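Local atomic coordinates of ferric-chelate reductase (NAD(P)H) (Archaeoglobus fulgidus, PDB entry 1I0R), a protein that catalyses the reduction of ferric iron bound in chelators such as siderophores, using NADH or NADPH as electron donor, and works as a flavin-dependent homodimer. Residues D2-A5 against F6-S10; D51-N54 against A55-S59; S65-E68 against L69-M73. All coordinates share one frame; numbering follows the deposited sequence.

Interaction 1. Residues D2-A5 against F6-S10; sequences DVEA and FYKIS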
loop_
_atom_site.group_PDB
_atom_site.type_symbol
_atom_site.label_atom_id
_atom_site.label_comp_id
_atom_site.label_asym_id
_atom_site.label_seq_id
_atom_site.Cartn_x
_atom_site.Cartn_y
_atom_site.Cartn_z
ATOM N N ASP B 2 -13.577 -3.164 15.131
ATOM C CA ASP B 2 -12.732 -2.104 15.670
ATOM C C ASP B 2 -11.946 -1.359 14.605
ATOM O O ASP B 2 -11.085 -1.929 13.934
ATOM C CB ASP B 2 -11.771 -2.675 16.708
ATOM C CG ASP B 2 -10.898 -1.597 17.362
ATOM O OD1 ASP B 2 -11.138 -0.387 17.150
ATOM O OD2 ASP B 2 -9.964 -1.969 18.102
ATOM N N VAL B 3 -12.231 -0.071 14.477
ATOM C CA VAL B 3 -11.568 0.768 13.506
ATOM C C VAL B 3 -10.053 0.841 13.708
ATOM O O VAL B 3 -9.316 1.056 12.746
ATOM C CB VAL B 3 -12.155 2.221 13.510
ATOM C CG1 VAL B 3 -11.904 2.900 14.858
ATOM C CG2 VAL B 3 -11.539 3.028 12.377
ATOM N N GLU B 4 -9.589 0.663 14.948
ATOM C CA GLU B 4 -8.152 0.735 15.223
ATOM C C GLU B 4 -7.374 -0.295 14.404
ATOM O O GLU B 4 -6.196 -0.108 14.098
ATOM C CB GLU B 4 -7.869 0.536 16.725
ATOM C CG GLU B 4 -6.378 0.551 17.067
ATOM C CD GLU B 4 -6.074 0.480 18.571
ATOM O OE1 GLU B 4 -6.834 -0.181 19.319
ATOM O OE2 GLU B 4 -5.050 1.076 19.000
ATOM N N ALA B 5 -8.029 -1.383 14.039
ATOM C CA ALA B 5 -7.344 -2.404 13.259
ATOM C C ALA B 5 -6.894 -1.828 11.920
ATOM O O ALA B 5 -5.813 -2.162 11.423
ATOM C CB ALA B 5 -8.255 -3.619 13.047
ATOM N N PHE B 6 -7.700 -0.952 11.324
ATOM C CA PHE B 6 -7.309 -0.382 10.035
ATOM C C PHE B 6 -6.091 0.547 10.121
ATOM O O PHE B 6 -5.368 0.765 9.126
ATOM C CB PHE B 6 -8.529 0.330 9.405
ATOM C CG PHE B 6 -9.741 -0.560 9.304
ATOM C CD1 PHE B 6 -10.896 -0.262 10.006
ATOM C CD2 PHE B 6 -9.699 -1.750 8.567
ATOM C CE1 PHE B 6 -11.999 -1.124 9.992
ATOM C CE2 PHE B 6 -10.802 -2.627 8.550
ATOM C CZ PHE B 6 -11.953 -2.311 9.268
ATOM N N TYR B 7 -5.832 1.080 11.311
ATOM C CA TYR B 7 -4.695 1.954 11.502
ATOM C C TYR B 7 -3.387 1.175 11.621
ATOM O O TYR B 7 -2.315 1.774 11.738
ATOM C CB TYR B 7 -4.914 2.835 12.736
ATOM C CG TYR B 7 -5.968 3.902 12.519
ATOM C CD1 TYR B 7 -5.617 5.165 12.039
ATOM C CD2 TYR B 7 -7.317 3.646 12.771
ATOM C CE1 TYR B 7 -6.598 6.163 11.818
ATOM C CE2 TYR B 7 -8.311 4.639 12.551
ATOM C CZ TYR B 7 -7.932 5.890 12.082
ATOM O OH TYR B 7 -8.872 6.897 11.899
ATOM N N LYS B 8 -3.484 -0.160 11.597
ATOM C CA LYS B 8 -2.305 -1.014 11.672
ATOM C C LYS B 8 -1.741 -1.272 10.271
ATOM O O LYS B 8 -0.668 -1.849 10.132
ATOM C CB LYS B 8 -2.634 -2.345 12.365
ATOM C CG LYS B 8 -3.152 -2.193 13.807
ATOM C CD LYS B 8 -2.140 -1.473 14.688
ATOM C CE LYS B 8 -2.612 -1.520 16.130
ATOM N NZ LYS B 8 -1.720 -0.714 17.004
ATOM N N ILE B 9 -2.481 -0.867 9.238
ATOM C CA ILE B 9 -2.023 -1.016 7.849
ATOM C C ILE B 9 -0.971 0.080 7.575
ATOM O O ILE B 9 -1.157 1.253 7.946
ATOM C CB ILE B 9 -3.211 -0.872 6.869
ATOM C CG1 ILE B 9 -4.201 -2.013 7.115
ATOM C CG2 ILE B 9 -2.720 -0.842 5.418
ATOM C CD1 ILE B 9 -5.489 -1.881 6.293
ATOM N N SER B 10 0.126 -0.299 6.919
ATOM C CA SER B 10 1.241 0.630 6.650
ATOM C C SER B 10 1.202 1.312 5.268
ATOM O O SER B 10 0.826 0.711 4.262
ATOM C CB SER B 10 2.587 -0.119 6.798
ATOM O OG SER B 10 2.791 -0.562 8.147
#

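Interaction 2. Residues D51-N54 against A55-S59; sequences DTHN and AVKES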
loop_
_atom_site.group_PDB
_atom_site.type_symbol
_atom_site.label_atom_id
_atom_site.label_comp_id
_atom_site.label_asym_id
_atom_site.label_seq_id
_atom_site.Cartn_x
_atom_site.Cartn_y
_atom_site.Cartn_z
ATOM N N ASP B 51 -9.204 17.916 -7.093
ATOM C CA ASP B 51 -8.866 18.360 -8.434
ATOM C C ASP B 51 -7.872 17.433 -9.130
ATOM O O ASP B 51 -7.933 17.256 -10.353
ATOM C CB ASP B 51 -8.302 19.788 -8.410
ATOM C CG ASP B 51 -9.327 20.813 -7.956
ATOM O OD1 ASP B 51 -10.506 20.722 -8.370
ATOM O OD2 ASP B 51 -8.946 21.733 -7.188
ATOM N N THR B 52 -6.964 16.832 -8.359
ATOM C CA THR B 52 -5.976 15.933 -8.942
ATOM C C THR B 52 -6.695 14.703 -9.502
ATOM O O THR B 52 -6.318 14.186 -10.557
ATOM C CB THR B 52 -4.900 15.542 -7.897
ATOM O OG1 THR B 52 -4.259 16.733 -7.406
ATOM C CG2 THR B 52 -3.820 14.654 -8.529
ATOM N N HIS B 53 -7.733 14.237 -8.807
ATOM C CA HIS B 53 -8.494 13.094 -9.304
ATOM C C HIS B 53 -9.012 13.428 -10.716
ATOM O O HIS B 53 -8.845 12.653 -11.667
ATOM C CB HIS B 53 -9.692 12.798 -8.372
ATOM C CG HIS B 53 -10.741 11.922 -8.993
ATOM N ND1 HIS B 53 -10.785 10.550 -8.816
ATOM C CD2 HIS B 53 -11.759 12.221 -9.837
ATOM C CE1 HIS B 53 -11.777 10.046 -9.528
ATOM N NE2 HIS B 53 -12.382 11.042 -10.158
ATOM N N ASN B 54 -9.642 14.590 -10.854
ATOM C CA ASN B 54 -10.190 14.961 -12.141
ATOM C C ASN B 54 -9.127 15.172 -13.207
ATOM O O ASN B 54 -9.374 14.869 -14.370
ATOM C CB ASN B 54 -11.090 16.197 -11.995
ATOM C CG ASN B 54 -12.195 15.989 -10.967
ATOM O OD1 ASN B 54 -12.718 14.881 -10.819
ATOM N ND2 ASN B 54 -12.568 17.056 -10.262
ATOM N N ALA B 55 -7.946 15.661 -12.816
ATOM C CA ALA B 55 -6.856 15.876 -13.775
ATOM C C ALA B 55 -6.357 14.534 -14.292
ATOM O O ALA B 55 -6.060 14.376 -15.472
ATOM C CB ALA B 55 -5.706 16.652 -13.121
ATOM N N VAL B 56 -6.271 13.547 -13.405
ATOM C CA VAL B 56 -5.817 12.250 -13.839
ATOM C C VAL B 56 -6.897 11.637 -14.715
ATOM O O VAL B 56 -6.601 10.998 -15.717
ATOM C CB VAL B 56 -5.522 11.321 -12.635
ATOM C CG1 VAL B 56 -5.120 9.916 -13.133
ATOM C CG2 VAL B 56 -4.401 11.908 -11.812
ATOM N N LYS B 57 -8.154 11.838 -14.350
ATOM C CA LYS B 57 -9.237 11.275 -15.142
ATOM C C LYS B 57 -9.225 11.802 -16.580
ATOM O O LYS B 57 -9.412 11.047 -17.530
ATOM C CB LYS B 57 -10.592 11.564 -14.486
ATOM C CG LYS B 57 -11.723 10.777 -15.135
ATOM C CD LYS B 57 -13.029 10.856 -14.358
ATOM C CE LYS B 57 -14.028 9.821 -14.886
ATOM N NZ LYS B 57 -13.520 8.402 -14.794
ATOM N N GLU B 58 -8.969 13.096 -16.735
ATOM C CA GLU B 58 -8.947 13.720 -18.057
ATOM C C GLU B 58 -7.678 13.471 -18.876
ATOM O O GLU B 58 -7.750 13.140 -20.064
ATOM C CB GLU B 58 -9.151 15.227 -17.912
ATOM C CG GLU B 58 -10.470 15.605 -17.287
ATOM C CD GLU B 58 -10.590 17.102 -17.064
ATOM O OE1 GLU B 58 -10.613 17.846 -18.072
ATOM O OE2 GLU B 58 -10.650 17.531 -15.889
ATOM N N SER B 59 -6.514 13.621 -18.246
ATOM C CA SER B 59 -5.242 13.454 -18.943
ATOM C C SER B 59 -4.752 12.037 -19.163
ATOM O O SER B 59 -3.985 11.783 -20.086
ATOM C CB SER B 59 -4.145 14.212 -18.205
ATOM O OG SER B 59 -3.791 13.532 -17.007
#

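Interaction 3. Residues S65-E68 against L69-M73; sequences SVLE and LETPM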
loop_
_atom_site.group_PDB
_atom_site.type_symbol
_atom_site.label_atom_id
_atom_site.label_comp_id
_atom_site.label_asym_id
_atom_site.label_seq_id
_atom_site.Cartn_x
_atom_site.Cartn_y
_atom_site.Cartn_z
ATOM N N SER B 65 5.793 11.412 -6.401
ATOM C CA SER B 65 7.041 11.809 -5.754
ATOM C C SER B 65 7.067 11.104 -4.383
ATOM O O SER B 65 6.133 11.269 -3.586
ATOM C CB SER B 65 7.072 13.315 -5.508
ATOM O OG SER B 65 6.988 14.011 -6.735
ATOM N N VAL B 66 8.102 10.313 -4.101
ATOM C CA VAL B 66 8.180 9.633 -2.798
ATOM C C VAL B 66 8.901 10.582 -1.845
ATOM O O VAL B 66 10.096 10.850 -2.008
ATOM C CB VAL B 66 8.945 8.292 -2.918
ATOM C CG1 VAL B 66 8.930 7.549 -1.565
ATOM C CG2 VAL B 66 8.293 7.429 -3.990
ATOM N N LEU B 67 8.180 11.094 -0.853
ATOM C CA LEU B 67 8.770 12.070 0.066
ATOM C C LEU B 67 9.826 11.553 1.025
ATOM O O LEU B 67 9.728 10.442 1.532
ATOM C CB LEU B 67 7.667 12.772 0.862
ATOM C CG LEU B 67 6.647 13.520 0.002
ATOM C CD1 LEU B 67 5.437 13.959 0.843
ATOM C CD2 LEU B 67 7.348 14.712 -0.653
ATOM N N GLU B 68 10.857 12.371 1.252
ATOM C CA GLU B 68 11.931 11.996 2.164
ATOM C C GLU B 68 11.510 12.223 3.616
ATOM O O GLU B 68 10.622 13.036 3.912
ATOM C CB GLU B 68 13.214 12.788 1.851
ATOM C CG GLU B 68 13.124 14.284 2.170
ATOM C CD GLU B 68 14.432 15.025 1.886
ATOM O OE1 GLU B 68 15.508 14.471 2.182
ATOM O OE2 GLU B 68 14.394 16.169 1.375
ATOM N N LEU B 69 12.146 11.477 4.516
ATOM C CA LEU B 69 11.850 11.545 5.944
ATOM C C LEU B 69 11.842 12.956 6.525
ATOM O O LEU B 69 11.006 13.289 7.365
ATOM C CB LEU B 69 12.870 10.686 6.702
ATOM C CG LEU B 69 12.922 10.832 8.224
ATOM C CD1 LEU B 69 11.616 10.335 8.838
ATOM C CD2 LEU B 69 14.116 10.046 8.764
ATOM N N GLU B 70 12.770 13.784 6.070
ATOM C CA GLU B 70 12.872 15.142 6.587
ATOM C C GLU B 70 12.095 16.221 5.840
ATOM O O GLU B 70 12.409 17.406 5.957
ATOM C CB GLU B 70 14.344 15.540 6.682
ATOM C CG GLU B 70 15.069 14.888 7.845
ATOM C CD GLU B 70 16.507 15.345 7.953
ATOM O OE1 GLU B 70 17.319 14.959 7.084
ATOM O OE2 GLU B 70 16.823 16.102 8.902
ATOM N N THR B 71 11.078 15.821 5.084
ATOM C CA THR B 71 10.266 16.781 4.345
ATOM C C THR B 71 9.591 17.751 5.316
ATOM O O THR B 71 8.937 17.334 6.263
ATOM C CB THR B 71 9.168 16.067 3.517
ATOM O OG1 THR B 71 9.779 15.196 2.554
ATOM C CG2 THR B 71 8.319 17.089 2.774
ATOM N N PRO B 72 9.748 19.067 5.095
ATOM C CA PRO B 72 9.121 20.047 5.997
ATOM C C PRO B 72 7.592 19.964 6.032
ATOM O O PRO B 72 6.947 19.797 4.997
ATOM C CB PRO B 72 9.604 21.388 5.439
ATOM C CG PRO B 72 10.936 21.042 4.837
ATOM C CD PRO B 72 10.649 19.732 4.137
ATOM N N MET B 73 6.997 20.087 7.215
ATOM C CA MET B 73 5.543 20.017 7.297
ATOM C C MET B 73 4.873 21.085 6.433
ATOM O O MET B 73 3.769 20.880 5.919
ATOM C CB MET B 73 5.078 20.164 8.750
ATOM C CG MET B 73 5.488 19.015 9.656
ATOM S SD MET B 73 4.698 17.447 9.186
ATOM C CE MET B 73 3.136 17.572 10.077
HETATM O O HOH W 1 15.213 13.024 4.610
#

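Interaction 1. Residues D2-A5 against F6-S10
Phe6 lies against the backbone of Val3 in the N-terminal arm, where a run of overlapping turns, each bonded from a backbone N to the carbonyl three residues back, leads toward strand 14-20. CD1 of Phe6 comes to 3.4 Å from Val3 O, and the ring meets that oxygen obliquely. The same oxygen accepts the backbone N-H of Phe6 (Phe6 N to Val3 O 2.9 Å); the bond is bent to 136° at the hydrogen, and the donor stands above the carbonyl plane. Ala5, buried with Phe6, points its CB bond away, though CB still lies 3.2 Å from Phe6 N; its carbonyl takes the straighter bond from Lys8 N (3.1 Å to Ala5 O). Lys8 CB rests against Ala5 O, and a bend at chi2 (-59°) leaves Lys8 NZ 4.3 Å from Glu4 OE2, beyond a salt bridge, though their opposite charges may still attract weakly. Upstream, Asp2 OD1 accepts the backbone N of Glu4 from above its carboxylate plane, an Asx turn at the start of the run. The second subunit packs on this arm: its Val138 meets Asp2, its Gln34 meets Phe6, and the hydroxyl of its Tyr14 bonds to Ser10 N, so the arm belongs to the dimer interface. The ring of Tyr7, an NADP(+)-binding residue, lies beside Val3, whose carbonyl oxygen is near the ring plane at its edge. The two side chains cross obliquely; Val3 CG2, anti to its own backbone N, touches Tyr7 CE2 at 3.6 Å.

Interaction 2. Residues D51-N54 against A55-S59
Ala55 sits one turn on from Asp51 and Thr52, and its methyl CB rests 3.6 Å from both Asp51 O and Thr52 O while its own N-H bonds to Asp51 O. Val56 fits more closely: CG2, placed beside the backbone N and anti to the carbonyl carbon, comes to 3.2 Å from Thr52 O, the oxygen that also accepts Val56 N. On the outer side, Glu58, its chain extended beyond CG, brings its carboxylate back toward Asn54. Glu58 CG lies 3.2 Å from Asn54 O; Glu58 OE2 is 3.3 Å from the same oxygen, but both oxygens are acceptors and no hydrogen bond forms there, Asn54 O being taken instead by Glu58 N. All of this belongs to the alpha helix 51-59, with bonds from each N to the carbonyl four residues back. At its last turn Ala55 O is gripped twice, by Ser59 N and by Ser59 OG (2.9 Å from Ala55 O), which arrive from opposite faces of the carbonyl plane. Ser59 OG also bonds to Ser18 OG and Ala61 N, fastening the helix end to strand 14-20 and the start of the next strand. The inner face lies on the barrel: Ala55 and Thr52 meet Cys25, Val56 meets Ser18 and Phe129, and the His53 ring meets that of Phe129 with planes at about 55°. Lys57, extended as far as CE and bent at chi4, makes a salt bridge with Glu120, while Asp51, which with Thr52 helps bind FMN, is salt-bridged through OD2 to Arg82, another FMN-binding residue.

Interaction 3. Residues S65-E68 against L69-M73
Thr71 reaches back across the turn to Glu68 with both its hydroxyl and its backbone N-H. OG1 donates to Glu68 O at 2.7 Å, with the donor tilted only slightly from the carbonyl plane. Thr71 N donates to Glu68 O at 3.1 Å from well above that plane, so two bonds hold a single carbonyl oxygen. The hydroxyl can do this because OG1 stands beside the backbone N, anti to the carbonyl carbon (chi1 -62°), which points it back at the carbonyl of Glu68, the first residue of the turn, and turns CG2 the other way. Leu67 CB packs against the same OG1 at 3.6 Å, the two side chains crossing at about a right angle, and CG of Glu68 adds a contact of 3.5 Å to OG1 of Thr71. Residues 68 to 71 form a type I beta turn as the chain leaves strand 61-67 of the six-stranded antiparallel barrel; Pro72, next in line, is the N-cap of helix 73-78. With an alanine in place of Thr71 the hydroxyl is gone, which would probably leave Glu68 O with the backbone N-H as its one donor from the turn and open a gap beside Leu67 CB. Glu68 takes the less common rotamer, with CG between the backbone N and the carbonyl carbon (chi1 69°), and is extended beyond it. Its carboxylate thereby comes alongside the turn: a water links Glu68 OE1, at 2.8 Å from the water, with Glu70 N, at 2.9 Å from it. The other oxygen, OE2, bonds to His108 ND1, while Lys140 gives OE1 only a weak, long ion pair. Thr71 and Pro72 also pack on His108. The side chain of Leu69 lies about 4 Å from that of Asp149 of the NADP(+) site.

In the fold
Along the chain the three contacts come in series: interaction 1 in the N-terminal arm, interaction 2 on helix 51-59, interaction 3 at the end of strand 61-67, which follows that helix directly. None touches another. The centres of interactions 1 and 2 lie about 29 Å apart, and each is about 23 Å from the centre of interaction 3. Interactions 2 and 3 sit on opposite sides of the chain's centre, at different parts of the same antiparallel barrel, whereas interaction 1 stands out from it and packs on the second subunit. Nucleotide-binding residues occur in interaction 1 (NADP(+)) and interaction 2 (FMN), while interaction 3 lies close to both sites.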